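Local coordinates for protein esterase LipW (Mycobacterium marinum, PDB 3QH4) that probably hydrolyses carboxylic esters as a mycobacterial esterase with strict substrate selectivity and an alpha/beta hydrolase fold, at residues R71-R76 against I140-W145; V89-G94 against A169-G174. All blocks are in the same frame, centred on the assembly; numbering follows the deposited sequence.

Contact 1: residues R71-R76 against I140-W145; sequences RPVPVR and IEVLTW
Val-142 projects from helix 134-148 onto two valines of strand 72-79, and its methyl groups divide the contact unevenly between them. With Val-73 the side chains pass each other at a slant, and only one methyl of each takes part: CG1 of Val-73 lies 3.6 Å from CG2 of Val-142. Val-75 instead meets Val-142 tip to tip, its CG1 reaching CG2 of Val-142 at 3.5 Å and CG1 of Val-142 at 3.7 Å. The CG2 methyl of Val-142 therefore rests against both strand residues. Rotation about the first torsion of Val-75 (chi1 -68°) splits its two methyls between partners: CG1 goes to Val-142, while CG2, held between the backbone N and the carbonyl carbon, turns to the indole one helical turn on. There it lies 4.3 Å from CZ3 of Trp-145, an oblique and looser approach.

The helix segment crosses the strand segment at -67°, with the axes 9.5 Å apart. Val-73 and Val-75, two residues apart on the strand, both point their CB atoms toward the helix. Val-120 and Val-122 of strand 118-122 also touch Val-142, and Val-65 of strand 59-66 touches Trp-145. No hydrogen bond or charge pair links the two segments; the methyl groups of three valines and the indole of Trp-145 make this contact by apolar fit, not directional bonds.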
loop_
_atom_site.group_PDB
_atom_site.type_symbol
_atom_site.label_atom_id
_atom_site.label_comp_id
_atom_site.label_asym_id
_atom_site.label_seq_id
_atom_site.Cartn_x
_atom_site.Cartn_y
_atom_site.Cartn_z
ATOM N N ARG A 71 -22.359 -7.936 -6.516
ATOM C CA ARG A 71 -21.223 -8.511 -5.794
ATOM C C ARG A 71 -20.468 -7.474 -4.953
ATOM O O ARG A 71 -20.077 -6.384 -5.431
ATOM C CB ARG A 71 -20.246 -9.208 -6.740
ATOM N N PRO A 72 -20.259 -7.808 -3.676
ATOM C CA PRO A 72 -19.604 -6.867 -2.792
ATOM C C PRO A 72 -18.078 -6.774 -2.949
ATOM O O PRO A 72 -17.430 -7.635 -3.544
ATOM C CB PRO A 72 -19.951 -7.413 -1.396
ATOM C CG PRO A 72 -20.074 -8.900 -1.601
ATOM C CD PRO A 72 -20.715 -9.025 -2.967
ATOM N N VAL A 73 -17.526 -5.704 -2.395
ATOM C CA VAL A 73 -16.101 -5.599 -2.196
ATOM C C VAL A 73 -15.908 -6.006 -0.726
ATOM O O VAL A 73 -16.441 -5.335 0.143
ATOM C CB VAL A 73 -15.642 -4.133 -2.429
ATOM C CG1 VAL A 73 -14.159 -3.971 -2.043
ATOM C CG2 VAL A 73 -15.900 -3.722 -3.909
ATOM N N PRO A 74 -15.198 -7.120 -0.455
ATOM C CA PRO A 74 -14.930 -7.488 0.950
ATOM C C PRO A 74 -13.976 -6.491 1.593
ATOM O O PRO A 74 -13.150 -5.879 0.905
ATOM C CB PRO A 74 -14.251 -8.851 0.861
ATOM C CG PRO A 74 -14.623 -9.376 -0.526
ATOM C CD PRO A 74 -14.682 -8.128 -1.390
ATOM N N VAL A 75 -14.153 -6.309 2.891
ATOM C CA VAL A 75 -13.295 -5.438 3.680
ATOM C C VAL A 75 -12.943 -6.137 4.979
ATOM O O VAL A 75 -13.660 -7.045 5.436
ATOM C CB VAL A 75 -13.936 -4.051 3.974
ATOM C CG1 VAL A 75 -14.071 -3.207 2.676
ATOM C CG2 VAL A 75 -15.291 -4.200 4.706
ATOM N N ARG A 76 -11.817 -5.737 5.556
ATOM C CA ARG A 76 -11.486 -6.140 6.923
ATOM C C ARG A 76 -11.390 -4.880 7.764
ATOM O O ARG A 76 -10.676 -3.941 7.418
ATOM C CB ARG A 76 -10.180 -6.938 6.974
ATOM C CG ARG A 76 -9.817 -7.386 8.415
ATOM C CD ARG A 76 -8.812 -8.529 8.405
ATOM N NE ARG A 76 -9.370 -9.739 7.789
ATOM C CZ ARG A 76 -8.648 -10.765 7.352
ATOM N NH1 ARG A 76 -7.312 -10.759 7.437
ATOM N NH2 ARG A 76 -9.282 -11.824 6.823
ATOM N N ILE A 140 -12.675 3.221 -4.111
ATOM C CA ILE A 140 -13.600 4.365 -4.033
ATOM C C ILE A 140 -14.903 3.942 -3.398
ATOM O O ILE A 140 -15.452 4.651 -2.549
ATOM C CB ILE A 140 -13.830 4.997 -5.442
ATOM C CG1 ILE A 140 -12.551 5.756 -5.854
ATOM C CG2 ILE A 140 -15.095 5.900 -5.439
ATOM C CD1 ILE A 140 -12.466 6.197 -7.337
ATOM N N GLU A 141 -15.373 2.764 -3.793
ATOM C CA GLU A 141 -16.602 2.210 -3.252
ATOM C C GLU A 141 -16.481 2.056 -1.735
ATOM O O GLU A 141 -17.409 2.439 -0.990
ATOM C CB GLU A 141 -16.885 0.859 -3.920
ATOM C CG GLU A 141 -18.211 0.228 -3.538
ATOM C CD GLU A 141 -19.393 0.686 -4.401
ATOM O OE1 GLU A 141 -19.289 1.698 -5.142
ATOM O OE2 GLU A 141 -20.444 0.014 -4.325
ATOM N N VAL A 142 -15.331 1.538 -1.277
ATOM C CA VAL A 142 -15.129 1.348 0.154
ATOM C C VAL A 142 -15.044 2.682 0.870
ATOM O O VAL A 142 -15.693 2.869 1.896
ATOM C CB VAL A 142 -13.911 0.448 0.481
ATOM C CG1 VAL A 142 -13.646 0.400 2.017
ATOM C CG2 VAL A 142 -14.183 -0.956 -0.057
ATOM N N LEU A 143 -14.277 3.616 0.325
ATOM C CA LEU A 143 -14.163 4.926 0.976
ATOM C C LEU A 143 -15.541 5.619 1.112
ATOM O O LEU A 143 -15.851 6.173 2.167
ATOM C CB LEU A 143 -13.179 5.832 0.234
ATOM C CG LEU A 143 -12.946 7.184 0.949
ATOM C CD1 LEU A 143 -11.470 7.528 0.787
ATOM C CD2 LEU A 143 -13.844 8.252 0.370
ATOM N N THR A 144 -16.350 5.587 0.052
ATOM C CA THR A 144 -17.709 6.185 0.095
ATOM C C THR A 144 -18.571 5.535 1.183
ATOM O O THR A 144 -19.313 6.219 1.904
ATOM C CB THR A 144 -18.387 6.076 -1.308
ATOM O OG1 THR A 144 -17.592 6.801 -2.247
ATOM C CG2 THR A 144 -19.824 6.669 -1.291
ATOM N N TRP A 145 -18.452 4.215 1.299
ATOM C CA TRP A 145 -19.206 3.431 2.267
ATOM C C TRP A 145 -18.771 3.745 3.703
ATOM O O TRP A 145 -19.614 3.868 4.607
ATOM C CB TRP A 145 -19.012 1.959 1.931
ATOM C CG TRP A 145 -19.605 0.962 2.861
ATOM C CD1 TRP A 145 -20.872 0.431 2.799
ATOM C CD2 TRP A 145 -18.941 0.290 3.944
ATOM N NE1 TRP A 145 -21.040 -0.507 3.789
ATOM C CE2 TRP A 145 -19.873 -0.629 4.495
ATOM C CE3 TRP A 145 -17.646 0.354 4.488
ATOM C CZ2 TRP A 145 -19.561 -1.450 5.577
ATOM C CZ3 TRP A 145 -17.339 -0.458 5.548
ATOM C CH2 TRP A 145 -18.284 -1.358 6.084
#

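Contact 2: residues V89-G94 against A169-G174; sequences VYCHAG and ATLAAG
Cys-91 packs on Leu-171, while the flat side chains before and after it in the chain, Tyr-90 and His-92, leave the backbone away from helix 167-181. The imidazole of His-92 stacks with the ring of Tyr-124. At its edge, ND1 donates to O of Ala-93 over 2.7 Å in a nearly straight bond (166° at the hydrogen). The acceptor lies in the ring plane, although the donor is tilted 32° from the carbonyl plane; together with the stack, this bond should fix the rotation of the ring. The side chain of Tyr-90 packs among Gln-107, Cys-108 and Leu-111 of helix 105-115 and against Ala-163 and Ser-165 of strand 160-165. Its OH is hydrogen-bonded to Asp-104 OD2, an atom that also binds Ala-93 N, so one carboxylate steadies both the strand and the turn after it.

On the helix side the contact is apolar and fully buried. With SG anti to the carbonyl carbon and beside the backbone N (chi1 -68°), the sulfur of Cys-91 is brought to Leu-171, 4.1 Å from both its CB and its CD1. Nearby, the backbone O of Cys-91 stays 4.3 Å from N of Ala-169, too far for a bond.

The side chain of Cys-91 also touches the probable nucleophile elbow around Ser-166, from which helix 167-181 starts. A strand end running into His-Ala-Gly beside that elbow fits the alpha/beta hydrolases related to hormone-sensitive lipase, where the His-Gly-Gly loop contributes backbone N-H groups to the oxyanion hole; residues 92-94 probably belong to the equivalent loop here.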
loop_
_atom_site.group_PDB
_atom_site.type_symbol
_atom_site.label_atom_id
_atom_site.label_comp_id
_atom_site.label_asym_id
_atom_site.label_seq_id
_atom_site.Cartn_x
_atom_site.Cartn_y
_atom_site.Cartn_z
ATOM N N VAL A 89 -8.552 4.293 5.316
ATOM C CA VAL A 89 -8.918 3.307 4.295
ATOM C C VAL A 89 -7.611 2.837 3.683
ATOM O O VAL A 89 -6.865 3.662 3.175
ATOM C CB VAL A 89 -9.826 3.922 3.209
ATOM C CG1 VAL A 89 -9.994 2.958 2.032
ATOM C CG2 VAL A 89 -11.188 4.313 3.851
ATOM N N TYR A 90 -7.338 1.531 3.767
ATOM C CA TYR A 90 -6.031 0.951 3.416
ATOM C C TYR A 90 -6.134 -0.023 2.245
ATOM O O TYR A 90 -7.099 -0.819 2.190
ATOM C CB TYR A 90 -5.447 0.196 4.632
ATOM C CG TYR A 90 -4.106 -0.424 4.345
ATOM C CD1 TYR A 90 -2.913 0.305 4.607
ATOM C CD2 TYR A 90 -4.011 -1.729 3.837
ATOM C CE1 TYR A 90 -1.676 -0.279 4.339
ATOM C CE2 TYR A 90 -2.771 -2.323 3.562
ATOM C CZ TYR A 90 -1.622 -1.586 3.806
ATOM O OH TYR A 90 -0.395 -2.125 3.525
ATOM N N CYS A 91 -5.159 0.039 1.328
ATOM C CA CYS A 91 -5.060 -0.893 0.177
ATOM C C CYS A 91 -3.725 -1.619 0.212
ATOM O O CYS A 91 -2.677 -0.976 0.283
ATOM C CB CYS A 91 -5.197 -0.144 -1.163
ATOM S SG CYS A 91 -6.838 0.488 -1.388
ATOM N N HIS A 92 -3.784 -2.959 0.184
ATOM C CA HIS A 92 -2.595 -3.829 0.334
ATOM C C HIS A 92 -1.642 -3.873 -0.886
ATOM O O HIS A 92 -1.983 -3.450 -1.979
ATOM C CB HIS A 92 -3.050 -5.256 0.669
ATOM C CG HIS A 92 -3.790 -5.936 -0.447
ATOM N ND1 HIS A 92 -3.138 -6.532 -1.505
ATOM C CD2 HIS A 92 -5.115 -6.129 -0.667
ATOM C CE1 HIS A 92 -4.027 -7.043 -2.342
ATOM N NE2 HIS A 92 -5.235 -6.823 -1.844
ATOM N N ALA A 93 -0.448 -4.399 -0.649
ATOM C CA ALA A 93 0.602 -4.589 -1.653
ATOM C C ALA A 93 0.317 -5.795 -2.532
ATOM O O ALA A 93 -0.564 -6.616 -2.213
ATOM C CB ALA A 93 1.946 -4.776 -0.929
ATOM N N GLY A 94 1.066 -5.945 -3.630
ATOM C CA GLY A 94 0.841 -7.140 -4.438
ATOM C C GLY A 94 0.917 -6.849 -5.917
ATOM O O GLY A 94 0.502 -7.673 -6.704
ATOM N N ALA A 169 -0.576 1.551 -2.436
ATOM C CA ALA A 169 -0.350 2.992 -2.249
ATOM C C ALA A 169 -0.689 3.784 -3.505
ATOM O O ALA A 169 -1.108 4.917 -3.403
ATOM C CB ALA A 169 1.099 3.266 -1.746
ATOM N N THR A 170 -0.569 3.153 -4.671
ATOM C CA THR A 170 -0.989 3.772 -5.945
ATOM C C THR A 170 -2.475 4.088 -5.857
ATOM O O THR A 170 -2.916 5.196 -6.210
ATOM C CB THR A 170 -0.740 2.808 -7.135
ATOM O OG1 THR A 170 0.558 2.195 -7.000
ATOM C CG2 THR A 170 -0.786 3.594 -8.445
ATOM N N LEU A 171 -3.236 3.114 -5.368
ATOM C CA LEU A 171 -4.686 3.292 -5.219
ATOM C C LEU A 171 -4.981 4.360 -4.147
ATOM O O LEU A 171 -5.855 5.203 -4.349
ATOM C CB LEU A 171 -5.351 1.981 -4.855
ATOM C CG LEU A 171 -5.071 0.807 -5.795
ATOM C CD1 LEU A 171 -5.669 -0.497 -5.185
ATOM C CD2 LEU A 171 -5.603 1.060 -7.243
ATOM N N ALA A 172 -4.262 4.327 -3.015
ATOM C CA ALA A 172 -4.447 5.326 -1.975
ATOM C C ALA A 172 -4.189 6.723 -2.517
ATOM O O ALA A 172 -4.904 7.657 -2.193
ATOM C CB ALA A 172 -3.512 5.053 -0.792
ATOM N N ALA A 173 -3.160 6.862 -3.360
ATOM C CA ALA A 173 -2.853 8.168 -3.956
ATOM C C ALA A 173 -4.033 8.613 -4.860
ATOM O O ALA A 173 -4.353 9.820 -4.974
ATOM C CB ALA A 173 -1.566 8.065 -4.769
ATOM N N GLY A 174 -4.684 7.647 -5.502
ATOM C CA GLY A 174 -5.881 7.967 -6.305
ATOM C C GLY A 174 -7.029 8.489 -5.458
ATOM O O GLY A 174 -7.702 9.464 -5.822
#

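From the N terminus, strand 72-79 is the earlier of the two strands involved and strand 85-91 follows it; each packs against a helix that comes much later in the chain. Contact 1 closes a loop of 63 intervening residues when helix 134-148 packs on strand 72-79; contact 2 opens within that loop and closes beyond it, after 74 intervening residues, with helix 167-181. The two closures thus cross rather than nest. Both strands belong to one mixed sheet, separated in it by strand 118-122, so the contacts fasten helices 134-148 and 167-181 to the same sheet. Their centres are 13 Å apart, and CG2 of Val-89 packs 4.2 Å from CA of Leu-143, so helix 134-148 also touches strand 85-91.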